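Local coordinates for protein NAD-dependent aldehyde dehydrogenase (Burkholderia multivorans, PDB 5UJU) that probably oxidises aldehydes to carboxylic acids with NAD+ as the electron acceptor, at residues F135-A138 / Y139-H143. Numbering follows the deposited sequence.
Sequences FEIA and YSVMH
Ile137 O is gripped twice from the following turn. Val141 N donates to Ile137 O over 2.9 Å, nearly in line with the carbonyl bond. The hydroxyl Ser140 OG also donates to Ile137 O, at 2.8 Å, and meets it from the flank with a C=O...OG angle of 117°. Ser140 can do this because its chi1 of 73° turns OG in between the two backbone branches at CA, folded back over the preceding turn. This is the familiar i to i-3 serine bond of an alpha helix, which lets the hydroxyl of this buried serine donate to the backbone. The regular i to i-4 bonds of helix 134-145 run beside it: Tyr139 N to Phe135 O at 3.1 Å, Ser140 N to Glu136 O at 3.2 Å and Met142 N to Ala138 O at 2.9 Å. The Tyr139 ring lies obliquely by Phe135 O, with CD2 3.2 Å from that oxygen. Its hydroxyl is hydrogen-bonded to Asn51 ND2. Glu136 OE2 forms a salt bridge with Arg252 and a hydrogen bond with His61. On another side, the methyls Ile137 CG2 and Val141 CG2 meet loosely at 4.3 Å. Phe149 and Phe153 of helix 149-156 pack against Ala138, while Pro246 touches Ser140 and Val141.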
loop_
_atom_site.group_PDB
_atom_site.type_symbol
_atom_site.label_atom_id
_atom_site.label_comp_id
_atom_site.label_asym_id
_atom_site.label_seq_id
_atom_site.Cartn_x
_atom_site.Cartn_y
_atom_site.Cartn_z
ATOM N N PHE A 135 21.654 -25.863 -7.788
ATOM C CA PHE A 135 22.908 -25.939 -8.532
ATOM C C PHE A 135 22.706 -25.535 -9.986
ATOM O O PHE A 135 23.509 -24.782 -10.540
ATOM C CB PHE A 135 23.507 -27.335 -8.427
ATOM C CG PHE A 135 24.259 -27.567 -7.147
ATOM C CD1 PHE A 135 25.531 -27.037 -6.973
ATOM C CD2 PHE A 135 23.702 -28.319 -6.125
ATOM C CE1 PHE A 135 26.229 -27.241 -5.796
ATOM C CE2 PHE A 135 24.395 -28.535 -4.952
ATOM C CZ PHE A 135 25.659 -27.992 -4.785
ATOM N N GLU A 136 21.641 -26.039 -10.629
ATOM C CA GLU A 136 21.340 -25.620 -11.996
ATOM C C GLU A 136 21.127 -24.114 -12.078
ATOM O O GLU A 136 21.624 -23.451 -12.997
ATOM C CB GLU A 136 20.097 -26.353 -12.505
ATOM C CG GLU A 136 19.584 -25.830 -13.828
ATOM C CD GLU A 136 18.248 -26.457 -14.241
ATOM O OE1 GLU A 136 17.665 -27.200 -13.438
ATOM O OE2 GLU A 136 17.804 -26.208 -15.371
ATOM N N ILE A 137 20.381 -23.559 -11.123
ATOM C CA ILE A 137 20.148 -22.120 -11.075
ATOM C C ILE A 137 21.451 -21.361 -10.783
ATOM O O ILE A 137 21.714 -20.301 -11.366
ATOM C CB ILE A 137 19.049 -21.819 -10.040
ATOM C CG1 ILE A 137 17.703 -22.383 -10.529
ATOM C CG2 ILE A 137 18.931 -20.321 -9.768
ATOM C CD1 ILE A 137 16.588 -22.331 -9.494
ATOM N N ALA A 138 22.301 -21.901 -9.912
ATOM C CA ALA A 138 23.559 -21.211 -9.610
ATOM C C ALA A 138 24.397 -21.009 -10.869
ATOM O O ALA A 138 24.903 -19.907 -11.123
ATOM C CB ALA A 138 24.350 -21.988 -8.562
ATOM N N TYR A 139 24.555 -22.063 -11.673
ATOM C CA TYR A 139 25.328 -21.931 -12.906
ATOM C C TYR A 139 24.690 -20.940 -13.876
ATOM O O TYR A 139 25.398 -20.184 -14.554
ATOM C CB TYR A 139 25.512 -23.300 -13.566
ATOM C CG TYR A 139 26.585 -24.119 -12.880
ATOM C CD1 TYR A 139 27.918 -23.735 -12.961
ATOM C CD2 TYR A 139 26.273 -25.272 -12.166
ATOM C CE1 TYR A 139 28.916 -24.465 -12.338
ATOM C CE2 TYR A 139 27.268 -26.018 -11.542
ATOM C CZ TYR A 139 28.589 -25.604 -11.631
ATOM O OH TYR A 139 29.593 -26.324 -11.019
ATOM N N SER A 140 23.360 -20.913 -13.952
ATOM C CA SER A 140 22.724 -19.966 -14.862
ATOM C C SER A 140 22.927 -18.526 -14.410
ATOM O O SER A 140 23.020 -17.623 -15.248
ATOM C CB SER A 140 21.230 -20.269 -14.989
ATOM O OG SER A 140 20.509 -19.898 -13.824
ATOM N N VAL A 141 22.979 -18.294 -13.097
ATOM C CA VAL A 141 23.253 -16.957 -12.577
ATOM C C VAL A 141 24.711 -16.576 -12.827
ATOM O O VAL A 141 25.012 -15.455 -13.264
ATOM C CB VAL A 141 22.872 -16.905 -11.082
ATOM C CG1 VAL A 141 23.510 -15.691 -10.366
ATOM C CG2 VAL A 141 21.333 -16.896 -10.940
ATOM N N MET A 142 25.628 -17.517 -12.584
ATOM C CA MET A 142 27.049 -17.271 -12.800
ATOM C C MET A 142 27.315 -16.821 -14.230
ATOM O O MET A 142 28.002 -15.821 -14.457
ATOM C CB MET A 142 27.844 -18.539 -12.475
ATOM C CG MET A 142 29.343 -18.449 -12.750
ATOM S SD MET A 142 30.227 -19.960 -12.313
ATOM C CE MET A 142 31.848 -19.570 -12.973
ATOM N N HIS A 143 26.743 -17.521 -15.212
ATOM C CA HIS A 143 27.048 -17.224 -16.602
ATOM C C HIS A 143 26.076 -16.243 -17.234
ATOM O O HIS A 143 26.069 -16.097 -18.459
ATOM C CB HIS A 143 27.147 -18.518 -17.410
ATOM C CG HIS A 143 28.361 -19.317 -17.056
ATOM N ND1 HIS A 143 29.633 -18.916 -17.403
ATOM C CD2 HIS A 143 28.509 -20.445 -16.321
ATOM C CE1 HIS A 143 30.509 -19.788 -16.938
ATOM N NE2 HIS A 143 29.853 -20.723 -16.274
#